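Local coordinates for MAU2 chromatid cohesion factor homolog (Saccharomyces cerevisiae, PDB 4XDN), which pairs with Scc2 in a complex required to load cohesin onto chromosomes, and so takes part in sister chromatid cohesion, at residues Glu93-Glu98 against Asp103-Tyr108; Ser80-Ser85 against Val126-Arg131; Tyr172-Ser177 against Ile299-Arg304. All blocks are in the same frame, centred on the assembly; numbering follows the deposited sequence.

Overall arrangement
From the N terminus, the chain first enters contact 2 at the start of helix 81-98. It then runs along this helix to contact 1, where the short turn into helix 102-119 closes a hairpin. Contact 2 closes later, when helix 126-144 comes back against the start of helix 81-98, so contact 1 is nested within its loop and three successive helices are drawn together. Contact 3 follows in series: it opens on helix 170-189 and closes, after a long and mostly helical excursion, on strand 297-302. Contacts 2 and 3 touch, with centres about 17 Å apart, which ties helix 170-189 and the turn after strand 297-302 to helix 126-144.

Contact 1 of 3, residues Glu93-Glu98 against Asp103-Tyr108; sequences ELLIQE and DLAELY
Leu95 and Ala105 face each other near the closed end of a helical hairpin, where helix 81-98 turns back through a short connection into helix 102-119. The two segments run nearly antiparallel, with 159° between their N-to-C directions, and their axes approach to 9.3 Å. A small residue suits this spot: the methyl of Ala105 adds little bulk, and the CA atoms of Leu95 and Ala105 lie only 6.2 Å apart. Leu95 carries most of the contact. Its CB already points at the partner helix, and with CG anti to the carbonyl carbon (chi1 -67°) the two methyls spread over Ala105 and Leu104. One branch, CD1, reaches 3.9 Å from Ala105 CA, while the other, CD2, meets the methyl CD2 of Leu104 at 4.2 Å.

Such antiparallel helix pairs, stacked one after another, build the TPR-like superhelix of the Scc4 family; here the seam is apolar. One turn beyond Leu104, Tyr108 crosses Leu95 at about a right angle, and its ring carbon CD2 approaches Leu95 CD1 obliquely at 4.1 Å. The tyrosine combines an apolar ring with a polar tip, and its OH makes a weak hydrogen bond to Gln71 of helix 53-76. On the other flank, Ile96 CG1 lies 4.4 Å from Ala105 CB, and both side chains also pack on Leu140 of helix 126-144. The other protein of the complex lies close by: one of its apolar side chains packs on Leu95, and one of its basic side chains pairs with the carboxylate of Asp103.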
ATOM      1  N   GLU A  93     -10.020 -18.229  19.871  1.00 27.60           N
ATOM      2  CA  GLU A  93     -10.105 -17.798  18.482  1.00 30.89           C
ATOM      3  C   GLU A  93     -11.253 -16.803  18.318  1.00 27.64           C
ATOM      4  O   GLU A  93     -11.145 -15.829  17.573  1.00 24.20           O
ATOM      5  CB  GLU A  93     -10.304 -19.002  17.559  1.00 35.77           C
ATOM      6  CG  GLU A  93     -10.205 -18.689  16.076  1.00 41.42           C
ATOM      7  CD  GLU A  93      -8.774 -18.609  15.581  1.00 47.64           C
ATOM      8  OE1 GLU A  93      -8.585 -18.503  14.352  1.00 49.82           O
ATOM      9  OE2 GLU A  93      -7.838 -18.653  16.411  1.00 49.32           O
ATOM     10  N   LEU A  94     -12.347 -17.051  19.031  1.00 27.34           N
ATOM     11  CA  LEU A  94     -13.520 -16.185  18.963  1.00 26.72           C
ATOM     12  C   LEU A  94     -13.309 -14.904  19.763  1.00 26.79           C
ATOM     13  O   LEU A  94     -13.741 -13.832  19.345  1.00 27.24           O
ATOM     14  CB  LEU A  94     -14.764 -16.917  19.472  1.00 25.30           C
ATOM     15  CG  LEU A  94     -15.147 -18.202  18.735  1.00 26.96           C
ATOM     16  CD1 LEU A  94     -16.456 -18.755  19.285  1.00 29.03           C
ATOM     17  CD2 LEU A  94     -15.253 -17.983  17.233  1.00 28.70           C
ATOM     18  N   LEU A  95     -12.651 -15.015  20.911  1.00 24.81           N
ATOM     19  CA  LEU A  95     -12.347 -13.838  21.716  1.00 26.91           C
ATOM     20  C   LEU A  95     -11.493 -12.862  20.913  1.00 26.95           C
ATOM     21  O   LEU A  95     -11.684 -11.649  20.973  1.00 25.77           O
ATOM     22  CB  LEU A  95     -11.622 -14.232  23.004  1.00 28.86           C
ATOM     23  CG  LEU A  95     -12.416 -15.043  24.029  1.00 28.74           C
ATOM     24  CD1 LEU A  95     -11.514 -15.455  25.178  1.00 29.39           C
ATOM     25  CD2 LEU A  95     -13.612 -14.257  24.548  1.00 29.82           C
ATOM     26  N   ILE A  96     -10.561 -13.416  20.149  1.00 25.81           N
ATOM     27  CA  ILE A  96      -9.621 -12.621  19.374  1.00 26.30           C
ATOM     28  C   ILE A  96     -10.294 -11.973  18.163  1.00 28.13           C
ATOM     29  O   ILE A  96     -10.008 -10.821  17.831  1.00 31.78           O
ATOM     30  CB  ILE A  96      -8.430 -13.496  18.915  1.00 26.48           C
ATOM     31  CG1 ILE A  96      -7.596 -13.908  20.130  1.00 29.24           C
ATOM     32  CG2 ILE A  96      -7.550 -12.753  17.917  1.00 28.81           C
ATOM     33  CD1 ILE A  96      -6.520 -14.935  19.834  1.00 30.44           C
ATOM     34  N   GLN A  97     -11.191 -12.706  17.513  1.00 25.95           N
ATOM     35  CA  GLN A  97     -11.786 -12.252  16.259  1.00 26.05           C
ATOM     36  C   GLN A  97     -13.116 -11.518  16.431  1.00 24.26           C
ATOM     37  O   GLN A  97     -13.518 -10.758  15.550  1.00 26.36           O
ATOM     38  CB  GLN A  97     -11.987 -13.439  15.317  1.00 26.27           C
ATOM     39  CG  GLN A  97     -10.691 -14.072  14.832  1.00 30.12           C
ATOM     40  CD  GLN A  97     -10.928 -15.151  13.794  1.00 35.95           C
ATOM     41  OE1 GLN A  97     -12.065 -15.407  13.395  1.00 36.45           O
ATOM     42  NE2 GLN A  97      -9.852 -15.792  13.349  1.00 39.98           N
ATOM     43  N   GLU A  98     -13.790 -11.737  17.557  1.00 23.48           N
ATOM     44  CA  GLU A  98     -15.148 -11.221  17.746  1.00 25.26           C
ATOM     45  C   GLU A  98     -15.252 -10.157  18.840  1.00 27.16           C
ATOM     46  O   GLU A  98     -16.220  -9.398  18.866  1.00 29.92           O
ATOM     47  CB  GLU A  98     -16.103 -12.377  18.065  1.00 24.50           C
ATOM     48  CG  GLU A  98     -15.989 -13.565  17.112  1.00 26.19           C
ATOM     49  CD  GLU A  98     -16.300 -13.197  15.668  1.00 29.26           C
ATOM     50  OE1 GLU A  98     -17.057 -12.228  15.443  1.00 30.07           O
ATOM     51  OE2 GLU A  98     -15.786 -13.880  14.757  1.00 29.94           O
ATOM     52  N   ASP A 103      -7.069  -9.338  27.083  1.00 33.17           N
ATOM     53  CA  ASP A 103      -6.488  -9.760  28.353  1.00 34.75           C
ATOM     54  C   ASP A 103      -7.062 -11.103  28.794  1.00 35.72           C
ATOM     55  O   ASP A 103      -6.339 -11.964  29.295  1.00 35.85           O
ATOM     56  CB  ASP A 103      -6.734  -8.711  29.438  1.00 36.95           C
ATOM     57  CG  ASP A 103      -5.946  -7.435  29.208  1.00 39.64           C
ATOM     58  OD1 ASP A 103      -5.010  -7.450  28.383  1.00 37.04           O
ATOM     59  OD2 ASP A 103      -6.259  -6.418  29.860  1.00 42.21           O
ATOM     60  N   LEU A 104      -8.366 -11.272  28.600  1.00 35.91           N
ATOM     61  CA  LEU A 104      -9.041 -12.516  28.949  1.00 36.05           C
ATOM     62  C   LEU A 104      -8.500 -13.669  28.117  1.00 34.14           C
ATOM     63  O   LEU A 104      -8.214 -14.748  28.637  1.00 34.12           O
ATOM     64  CB  LEU A 104     -10.551 -12.380  28.742  1.00 35.53           C
ATOM     65  CG  LEU A 104     -11.401 -13.627  28.992  1.00 34.70           C
ATOM     66  CD1 LEU A 104     -11.311 -14.060  30.446  1.00 36.40           C
ATOM     67  CD2 LEU A 104     -12.843 -13.359  28.596  1.00 34.07           C
ATOM     68  N   ALA A 105      -8.374 -13.433  26.816  1.00 33.94           N
ATOM     69  CA  ALA A 105      -7.826 -14.429  25.908  1.00 31.94           C
ATOM     70  C   ALA A 105      -6.422 -14.823  26.348  1.00 31.87           C
ATOM     71  O   ALA A 105      -6.077 -16.002  26.377  1.00 29.24           O
ATOM     72  CB  ALA A 105      -7.808 -13.896  24.490  1.00 28.71           C
ATOM     73  N   GLU A 106      -5.625 -13.820  26.702  1.00 34.17           N
ATOM     74  CA  GLU A 106      -4.240 -14.037  27.093  1.00 36.75           C
ATOM     75  C   GLU A 106      -4.143 -14.876  28.365  1.00 36.65           C
ATOM     76  O   GLU A 106      -3.235 -15.694  28.504  1.00 34.81           O
ATOM     77  CB  GLU A 106      -3.533 -12.695  27.290  1.00 42.20           C
ATOM     78  CG  GLU A 106      -2.037 -12.812  27.523  1.00 48.35           C
ATOM     79  CD  GLU A 106      -1.336 -11.467  27.503  1.00 55.27           C
ATOM     80  OE1 GLU A 106      -2.028 -10.431  27.566  1.00 56.80           O
ATOM     81  OE2 GLU A 106      -0.089 -11.447  27.417  1.00 59.05           O
ATOM     82  N   LEU A 107      -5.077 -14.674  29.289  1.00 39.23           N
ATOM     83  CA  LEU A 107      -5.094 -15.439  30.531  1.00 42.92           C
ATOM     84  C   LEU A 107      -5.388 -16.909  30.268  1.00 37.84           C
ATOM     85  O   LEU A 107      -4.801 -17.789  30.898  1.00 35.67           O
ATOM     86  CB  LEU A 107      -6.129 -14.871  31.507  1.00 50.83           C
ATOM     87  CG  LEU A 107      -5.751 -13.599  32.273  1.00 59.51           C
ATOM     88  CD1 LEU A 107      -6.919 -13.139  33.132  1.00 63.55           C
ATOM     89  CD2 LEU A 107      -4.514 -13.811  33.139  1.00 62.40           C
ATOM     90  N   TYR A 108      -6.298 -17.174  29.337  1.00 35.84           N
ATOM     91  CA  TYR A 108      -6.650 -18.542  28.992  1.00 34.64           C
ATOM     92  C   TYR A 108      -5.471 -19.273  28.358  1.00 33.93           C
ATOM     93  O   TYR A 108      -5.181 -20.417  28.711  1.00 32.34           O
ATOM     94  CB  TYR A 108      -7.850 -18.568  28.044  1.00 36.49           C
ATOM     95  CG  TYR A 108      -9.182 -18.391  28.742  1.00 38.90           C
ATOM     96  CD1 TYR A 108      -9.627 -19.320  29.675  1.00 39.16           C
ATOM     97  CD2 TYR A 108      -9.997 -17.306  28.458  1.00 39.51           C
ATOM     98  CE1 TYR A 108     -10.841 -19.167  30.312  1.00 41.02           C
ATOM     99  CE2 TYR A 108     -11.212 -17.144  29.091  1.00 41.29           C
ATOM    100  CZ  TYR A 108     -11.630 -18.078  30.016  1.00 42.67           C
ATOM    101  OH  TYR A 108     -12.840 -17.918  30.642  1.00 45.62           O
TER

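Contact 2 of 3, residues Ser80-Ser85 against Val126-Arg131; sequences SVLEDS and VEEIMR
A first torsion of -70° sets CG of Glu128 beside its own backbone N, and a bend at chi2 (78°) then turns the carboxylate so that OE2 meets the CD2 methyl of Leu82, while the start of the chain rests on Ser85. Glu128 CG lies 3.5 Å from Ser85 OG, a van der Waals contact with the aliphatic part of the glutamate. Farther out, Glu128 OE2 comes within 3.1 Å of Leu82 CD2, tighter than an ordinary van der Waals contact and not a conventional hydrogen bond. Leucine suits a place where its apolar end can also pack on Leu125.

Serine suits its own because its hydroxyl turns back to its helix: Ser85 OG donates to Val81 O at 2.8 Å, from the face of the carbonyl opposite to that used by Ser85 N. The same helix starts with a capping box. Ser80 N donates to Glu83 OE1 at 3.0 Å, from above the carboxylate plane, and Glu83 N returns a weak bond to Ser80 OG.

Leu116 of helix 102-119 packs against both Ser85 and Glu128. Packing thus holds the contact, and a long, weak interaction of Glu128 OE2 with a basic side chain of the other protein may ease the placing of a buried carboxylate beside a methyl.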
ATOM      1  N   SER A  80      -9.100 -33.337  29.591  1.00 42.51           N
ATOM      2  CA  SER A  80      -7.723 -33.775  29.408  1.00 42.09           C
ATOM      3  C   SER A  80      -6.934 -32.633  28.786  1.00 39.82           C
ATOM      4  O   SER A  80      -7.517 -31.629  28.375  1.00 39.33           O
ATOM      5  CB  SER A  80      -7.653 -35.023  28.529  1.00 43.82           C
ATOM      6  OG  SER A  80      -8.187 -34.769  27.240  1.00 43.97           O
ATOM      7  N   VAL A  81      -5.614 -32.780  28.715  1.00 36.13           N
ATOM      8  CA  VAL A  81      -4.770 -31.724  28.167  1.00 35.48           C
ATOM      9  C   VAL A  81      -5.114 -31.441  26.708  1.00 34.91           C
ATOM     10  O   VAL A  81      -5.152 -30.285  26.290  1.00 36.99           O
ATOM     11  CB  VAL A  81      -3.261 -32.070  28.275  1.00 42.21           C
ATOM     12  CG1 VAL A  81      -2.793 -31.959  29.716  1.00 43.22           C
ATOM     13  CG2 VAL A  81      -2.965 -33.458  27.707  1.00 42.06           C
ATOM     14  N   LEU A  82      -5.380 -32.492  25.937  1.00 33.87           N
ATOM     15  CA  LEU A  82      -5.709 -32.330  24.524  1.00 35.72           C
ATOM     16  C   LEU A  82      -7.084 -31.696  24.345  1.00 34.75           C
ATOM     17  O   LEU A  82      -7.266 -30.815  23.505  1.00 35.06           O
ATOM     18  CB  LEU A  82      -5.656 -33.677  23.799  1.00 37.03           C
ATOM     19  CG  LEU A  82      -4.258 -34.237  23.522  1.00 40.40           C
ATOM     20  CD1 LEU A  82      -4.362 -35.611  22.882  1.00 42.28           C
ATOM     21  CD2 LEU A  82      -3.441 -33.297  22.635  1.00 41.26           C
ATOM     22  N   GLU A  83      -8.046 -32.151  25.139  1.00 34.30           N
ATOM     23  CA  GLU A  83      -9.384 -31.583  25.113  1.00 34.74           C
ATOM     24  C   GLU A  83      -9.338 -30.122  25.533  1.00 35.57           C
ATOM     25  O   GLU A  83      -9.961 -29.263  24.906  1.00 33.52           O
ATOM     26  CB  GLU A  83     -10.320 -32.369  26.031  1.00 33.65           C
ATOM     27  CG  GLU A  83     -10.580 -33.795  25.568  1.00 34.39           C
ATOM     28  CD  GLU A  83     -11.246 -34.648  26.631  1.00 37.93           C
ATOM     29  OE1 GLU A  83     -11.373 -34.179  27.783  1.00 39.57           O
ATOM     30  OE2 GLU A  83     -11.643 -35.792  26.315  1.00 37.54           O
ATOM     31  N   ASP A  84      -8.588 -29.845  26.595  1.00 35.47           N
ATOM     32  CA  ASP A  84      -8.464 -28.488  27.103  1.00 34.33           C
ATOM     33  C   ASP A  84      -7.816 -27.598  26.048  1.00 33.39           C
ATOM     34  O   ASP A  84      -8.232 -26.456  25.850  1.00 32.63           O
ATOM     35  CB  ASP A  84      -7.653 -28.473  28.401  1.00 34.84           C
ATOM     36  CG  ASP A  84      -7.652 -27.116  29.076  1.00 34.91           C
ATOM     37  OD1 ASP A  84      -8.500 -26.270  28.722  1.00 33.54           O
ATOM     38  OD2 ASP A  84      -6.805 -26.897  29.966  1.00 33.45           O
ATOM     39  N   SER A  85      -6.814 -28.137  25.361  1.00 31.95           N
ATOM     40  CA  SER A  85      -6.138 -27.414  24.288  1.00 31.66           C
ATOM     41  C   SER A  85      -7.101 -27.029  23.169  1.00 32.38           C
ATOM     42  O   SER A  85      -7.178 -25.867  22.776  1.00 34.07           O
ATOM     43  CB  SER A  85      -4.996 -28.253  23.711  1.00 31.41           C
ATOM     44  OG  SER A  85      -3.931 -28.376  24.634  1.00 34.76           O
ATOM     45  N   VAL A 126       4.063 -30.591  22.146  1.00 38.48           N
ATOM     46  CA  VAL A 126       4.842 -29.525  21.524  1.00 38.73           C
ATOM     47  C   VAL A 126       3.968 -28.679  20.600  1.00 36.42           C
ATOM     48  O   VAL A 126       3.996 -27.451  20.674  1.00 33.42           O
ATOM     49  CB  VAL A 126       6.036 -30.090  20.729  1.00 39.19           C
ATOM     50  CG1 VAL A 126       6.794 -28.977  20.017  1.00 38.41           C
ATOM     51  CG2 VAL A 126       6.970 -30.846  21.658  1.00 40.70           C
ATOM     52  N   GLU A 127       3.187 -29.335  19.746  1.00 37.91           N
ATOM     53  CA  GLU A 127       2.311 -28.629  18.810  1.00 37.96           C
ATOM     54  C   GLU A 127       1.420 -27.630  19.535  1.00 34.13           C
ATOM     55  O   GLU A 127       1.291 -26.479  19.114  1.00 31.04           O
ATOM     56  CB  GLU A 127       1.437 -29.615  18.034  1.00 42.86           C
ATOM     57  CG  GLU A 127       2.209 -30.615  17.199  1.00 48.97           C
ATOM     58  CD  GLU A 127       1.298 -31.620  16.521  1.00 53.71           C
ATOM     59  OE1 GLU A 127       0.143 -31.257  16.204  1.00 52.75           O
ATOM     60  OE2 GLU A 127       1.734 -32.772  16.311  1.00 57.23           O
ATOM     61  N   GLU A 128       0.818 -28.077  20.632  1.00 31.52           N
ATOM     62  CA  GLU A 128      -0.085 -27.236  21.408  1.00 31.47           C
ATOM     63  C   GLU A 128       0.656 -26.064  22.049  1.00 28.43           C
ATOM     64  O   GLU A 128       0.171 -24.934  22.035  1.00 27.43           O
ATOM     65  CB  GLU A 128      -0.793 -28.060  22.487  1.00 32.82           C
ATOM     66  CG  GLU A 128      -1.829 -29.046  21.948  1.00 37.26           C
ATOM     67  CD  GLU A 128      -1.220 -30.309  21.356  1.00 38.96           C
ATOM     68  OE1 GLU A 128       0.018 -30.464  21.401  1.00 35.58           O
ATOM     69  OE2 GLU A 128      -1.988 -31.155  20.848  1.00 40.46           O
ATOM     70  N   ILE A 129       1.831 -26.334  22.608  1.00 29.86           N
ATOM     71  CA  ILE A 129       2.621 -25.299  23.264  1.00 29.69           C
ATOM     72  C   ILE A 129       3.031 -24.224  22.265  1.00 26.77           C
ATOM     73  O   ILE A 129       2.968 -23.031  22.565  1.00 25.94           O
ATOM     74  CB  ILE A 129       3.872 -25.899  23.943  1.00 33.03           C
ATOM     75  CG1 ILE A 129       3.450 -26.750  25.141  1.00 36.52           C
ATOM     76  CG2 ILE A 129       4.836 -24.802  24.409  1.00 34.00           C
ATOM     77  CD1 ILE A 129       4.541 -27.639  25.689  1.00 41.22           C
ATOM     78  N   MET A 130       3.447 -24.643  21.075  1.00 27.23           N
ATOM     79  CA  MET A 130       3.888 -23.700  20.058  1.00 26.67           C
ATOM     80  C   MET A 130       2.728 -22.850  19.561  1.00 28.88           C
ATOM     81  O   MET A 130       2.925 -21.693  19.183  1.00 29.75           O
ATOM     82  CB  MET A 130       4.541 -24.432  18.884  1.00 29.03           C
ATOM     83  CG  MET A 130       5.820 -25.166  19.248  1.00 34.62           C
ATOM     84  SD  MET A 130       6.888 -24.221  20.351  1.00 53.75           S
ATOM     85  CE  MET A 130       8.004 -23.506  19.191  1.00 78.01           C
ATOM     86  N   ARG A 131       1.523 -23.415  19.566  1.00 29.23           N
ATOM     87  CA  ARG A 131       0.353 -22.657  19.151  1.00 30.32           C
ATOM     88  C   ARG A 131      -0.004 -21.635  20.225  1.00 28.29           C
ATOM     89  O   ARG A 131      -0.445 -20.528  19.911  1.00 27.48           O
ATOM     90  CB  ARG A 131      -0.837 -23.574  18.865  1.00 33.34           C
ATOM     91  CG  ARG A 131      -1.988 -22.838  18.198  1.00 37.50           C
ATOM     92  CD  ARG A 131      -2.977 -23.767  17.518  1.00 42.84           C
ATOM     93  NE  ARG A 131      -3.765 -23.036  16.528  1.00 42.20           N
ATOM     94  CZ  ARG A 131      -4.751 -22.194  16.830  1.00 45.94           C
ATOM     95  NH1 ARG A 131      -5.080 -21.979  18.098  1.00 48.62           N
ATOM     96  NH2 ARG A 131      -5.408 -21.564  15.866  1.00 48.19           N
TER

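Contact 3 of 3, residues Tyr172-Ser177 against Ile299-Arg304; sequences YQNWAS and IKIMPR
The indole of Trp175 and the amide of Asn174, neighbours on helix 170-189, meet the end of strand 297-302 and the turn after it. At the edge of the indole a water lies in the ring plane and accepts from Trp175 NE1 at 2.9 Å. The same water donates to Arg304 O at 2.8 Å, so it bridges helix and turn, while Arg304 O itself stands obliquely to the ring, 3.8 Å from Trp175 CZ2.

The amide of Asn174 has Met302 over one face. Met302 CG sits above the amide carbon, Asn174 CG, at 3.7 Å, and Met302 SD lies 3.1 Å from Asn174 ND2. The sulfur is over the amide face, not in line with the N-H bonds, so this is tight packing. The nitrogen spends a hydrogen bond on Glu170 O, one turn back in its own helix, which helps to hold the amide in place. Its oxygen, Asn174 OD1, has Ile301 CG2 alongside at 3.3 Å; CG2, anti to the backbone N, is the branch turned to it.

Two successive strand residues can turn towards one asparagine because Ile301 and Met302 form a classic beta bulge opposite Ile305. The flexible thioether of methionine suits the flat amide beneath it. Beyond the bulge, Arg304 O serves the water while its guanidinium pairs with Glu127 of helix 126-144.

Strand 297-302 pairs antiparallel with strand 305-310, whose Ile305 touches both Asn174 and Trp175. Trp175 also packs on Met164 of helix 147-165, and Ile301 on Trp213, so the small sheet is placed against helices 170-189 and 212-228 while its turn stays at the surface.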
ATOM      1  N   TYR A 172      12.282 -28.044  16.544  1.00 36.71           N
ATOM      2  CA  TYR A 172      12.456 -26.775  17.241  1.00 36.77           C
ATOM      3  C   TYR A 172      13.201 -25.753  16.391  1.00 36.77           C
ATOM      4  O   TYR A 172      13.005 -24.548  16.548  1.00 34.87           O
ATOM      5  CB  TYR A 172      13.196 -26.995  18.562  1.00 40.44           C
ATOM      6  CG  TYR A 172      12.305 -27.510  19.668  1.00 42.52           C
ATOM      7  CD1 TYR A 172      11.509 -26.641  20.401  1.00 41.84           C
ATOM      8  CD2 TYR A 172      12.253 -28.862  19.975  1.00 44.46           C
ATOM      9  CE1 TYR A 172      10.687 -27.104  21.410  1.00 42.73           C
ATOM     10  CE2 TYR A 172      11.434 -29.332  20.985  1.00 44.29           C
ATOM     11  CZ  TYR A 172      10.654 -28.447  21.698  1.00 44.87           C
ATOM     12  OH  TYR A 172       9.835 -28.901  22.705  1.00 48.92           O
ATOM     13  N   GLN A 173      14.058 -26.240  15.496  1.00 37.03           N
ATOM     14  CA  GLN A 173      14.779 -25.374  14.571  1.00 37.75           C
ATOM     15  C   GLN A 173      13.815 -24.717  13.590  1.00 35.99           C
ATOM     16  O   GLN A 173      13.918 -23.521  13.313  1.00 33.38           O
ATOM     17  CB  GLN A 173      15.844 -26.167  13.812  1.00 42.22           C
ATOM     18  CG  GLN A 173      17.053 -26.544  14.655  1.00 48.10           C
ATOM     19  CD  GLN A 173      17.879 -25.339  15.066  1.00 51.27           C
ATOM     20  OE1 GLN A 173      17.976 -24.357  14.329  1.00 48.16           O
ATOM     21  NE2 GLN A 173      18.474 -25.407  16.252  1.00 54.60           N
ATOM     22  N   ASN A 174      12.881 -25.503  13.065  1.00 36.41           N
ATOM     23  CA  ASN A 174      11.864 -24.979  12.159  1.00 35.20           C
ATOM     24  C   ASN A 174      10.892 -24.060  12.881  1.00 31.95           C
ATOM     25  O   ASN A 174      10.530 -23.005  12.368  1.00 29.47           O
ATOM     26  CB  ASN A 174      11.099 -26.120  11.490  1.00 36.73           C
ATOM     27  CG  ASN A 174      11.879 -26.758  10.361  1.00 41.37           C
ATOM     28  OD1 ASN A 174      11.718 -26.394   9.199  1.00 42.00           O
ATOM     29  ND2 ASN A 174      12.732 -27.715  10.698  1.00 44.86           N
ATOM     30  N   TRP A 175      10.468 -24.461  14.071  1.00 31.99           N
ATOM     31  CA  TRP A 175       9.599 -23.613  14.870  1.00 30.64           C
ATOM     32  C   TRP A 175      10.285 -22.286  15.193  1.00 29.83           C
ATOM     33  O   TRP A 175       9.642 -21.240  15.229  1.00 30.03           O
ATOM     34  CB  TRP A 175       9.195 -24.308  16.168  1.00 32.66           C
ATOM     35  CG  TRP A 175       7.989 -25.189  16.071  1.00 35.40           C
ATOM     36  CD1 TRP A 175       7.923 -26.524  16.347  1.00 35.55           C
ATOM     37  CD2 TRP A 175       6.669 -24.793  15.684  1.00 36.26           C
ATOM     38  NE1 TRP A 175       6.642 -26.983  16.153  1.00 35.81           N
ATOM     39  CE2 TRP A 175       5.854 -25.940  15.743  1.00 36.59           C
ATOM     40  CE3 TRP A 175       6.098 -23.579  15.289  1.00 37.84           C
ATOM     41  CZ2 TRP A 175       4.498 -25.910  15.422  1.00 34.87           C
ATOM     42  CZ3 TRP A 175       4.752 -23.551  14.968  1.00 36.79           C
ATOM     43  CH2 TRP A 175       3.968 -24.711  15.039  1.00 35.85           C
ATOM     44  N   ALA A 176      11.591 -22.335  15.435  1.00 28.29           N
ATOM     45  CA  ALA A 176      12.357 -21.127  15.725  1.00 30.54           C
ATOM     46  C   ALA A 176      12.314 -20.175  14.536  1.00 30.05           C
ATOM     47  O   ALA A 176      12.316 -18.958  14.700  1.00 28.74           O
ATOM     48  CB  ALA A 176      13.795 -21.475  16.076  1.00 34.03           C
ATOM     49  N   SER A 177      12.268 -20.745  13.337  1.00 31.23           N
ATOM     50  CA  SER A 177      12.177 -19.964  12.112  1.00 32.82           C
ATOM     51  C   SER A 177      10.824 -19.258  12.006  1.00 32.56           C
ATOM     52  O   SER A 177      10.747 -18.101  11.591  1.00 29.27           O
ATOM     53  CB  SER A 177      12.400 -20.869  10.900  1.00 33.27           C
ATOM     54  OG  SER A 177      12.380 -20.141   9.687  1.00 34.99           O
ATOM     55  N   ILE A 299       1.326 -23.606   3.890  1.00 30.79           N
ATOM     56  CA  ILE A 299       2.757 -23.865   3.789  1.00 30.83           C
ATOM     57  C   ILE A 299       3.166 -24.929   4.798  1.00 33.69           C
ATOM     58  O   ILE A 299       3.240 -24.664   5.996  1.00 35.52           O
ATOM     59  CB  ILE A 299       3.586 -22.589   4.031  1.00 30.15           C
ATOM     60  CG1 ILE A 299       3.253 -21.535   2.971  1.00 27.53           C
ATOM     61  CG2 ILE A 299       5.083 -22.910   4.010  1.00 31.26           C
ATOM     62  CD1 ILE A 299       3.863 -20.177   3.233  1.00 27.46           C
ATOM     63  N   LYS A 300       3.431 -26.134   4.306  1.00 34.01           N
ATOM     64  CA  LYS A 300       3.887 -27.222   5.160  1.00 36.91           C
ATOM     65  C   LYS A 300       5.394 -27.121   5.375  1.00 38.16           C
ATOM     66  O   LYS A 300       6.184 -27.705   4.633  1.00 40.75           O
ATOM     67  CB  LYS A 300       3.511 -28.574   4.551  1.00 38.91           C
ATOM     68  CG  LYS A 300       2.010 -28.762   4.391  1.00 44.31           C
ATOM     69  CD  LYS A 300       1.660 -30.056   3.668  1.00 49.27           C
ATOM     70  CE  LYS A 300       0.163 -30.147   3.403  1.00 53.08           C
ATOM     71  NZ  LYS A 300      -0.224 -31.433   2.754  1.00 57.39           N
ATOM     72  N   ILE A 301       5.779 -26.357   6.392  1.00 37.36           N
ATOM     73  CA  ILE A 301       7.182 -26.175   6.745  1.00 36.87           C
ATOM     74  C   ILE A 301       7.801 -27.506   7.150  1.00 39.90           C
ATOM     75  O   ILE A 301       8.883 -27.875   6.690  1.00 42.39           O
ATOM     76  CB  ILE A 301       7.335 -25.154   7.895  1.00 37.83           C
ATOM     77  CG1 ILE A 301       6.951 -23.755   7.404  1.00 36.87           C
ATOM     78  CG2 ILE A 301       8.763 -25.145   8.442  1.00 40.72           C
ATOM     79  CD1 ILE A 301       6.831 -22.719   8.505  1.00 37.97           C
ATOM     80  N   MET A 302       7.096 -28.220   8.018  1.00 40.76           N
ATOM     81  CA  MET A 302       7.530 -29.527   8.486  1.00 44.96           C
ATOM     82  C   MET A 302       6.306 -30.389   8.721  1.00 46.24           C
ATOM     83  O   MET A 302       5.190 -29.873   8.795  1.00 47.99           O
ATOM     84  CB  MET A 302       8.337 -29.409   9.780  1.00 47.76           C
ATOM     85  CG  MET A 302       9.797 -29.775   9.650  1.00 50.82           C
ATOM     86  SD  MET A 302      10.593 -29.935  11.260  1.00 49.83           S
ATOM     87  CE  MET A 302      10.139 -31.609  11.704  1.00 38.23           C
ATOM     88  N   PRO A 303       6.504 -31.709   8.829  1.00 47.64           N
ATOM     89  CA  PRO A 303       5.422 -32.523   9.379  1.00 49.73           C
ATOM     90  C   PRO A 303       5.035 -32.000  10.758  1.00 50.67           C
ATOM     91  O   PRO A 303       5.890 -31.907  11.641  1.00 53.21           O
ATOM     92  CB  PRO A 303       6.034 -33.925   9.449  1.00 51.51           C
ATOM     93  CG  PRO A 303       7.082 -33.925   8.388  1.00 50.40           C
ATOM     94  CD  PRO A 303       7.634 -32.529   8.362  1.00 48.53           C
ATOM     95  N   ARG A 304       3.766 -31.637  10.912  1.00 48.55           N
ATOM     96  CA  ARG A 304       3.231 -31.055  12.143  1.00 47.79           C
ATOM     97  C   ARG A 304       3.704 -29.617  12.342  1.00 42.84           C
ATOM     98  O   ARG A 304       3.722 -29.113  13.464  1.00 42.33           O
ATOM     99  CB  ARG A 304       3.602 -31.898  13.370  1.00 53.18           C
ATOM    100  CG  ARG A 304       3.476 -33.416  13.193  1.00 59.39           C
ATOM    101  CD  ARG A 304       2.255 -33.832  12.374  1.00 64.02           C
ATOM    102  NE  ARG A 304       1.055 -33.059  12.691  1.00 68.56           N
ATOM    103  CZ  ARG A 304       0.187 -33.359  13.653  1.00 73.57           C
ATOM    104  NH1 ARG A 304       0.369 -34.424  14.423  1.00 77.11           N
ATOM    105  NH2 ARG A 304      -0.871 -32.581  13.845  1.00 73.93           N
TER
HETATM  106  O   HOH W   1       5.067 -29.412  15.946  1.00 29.47           O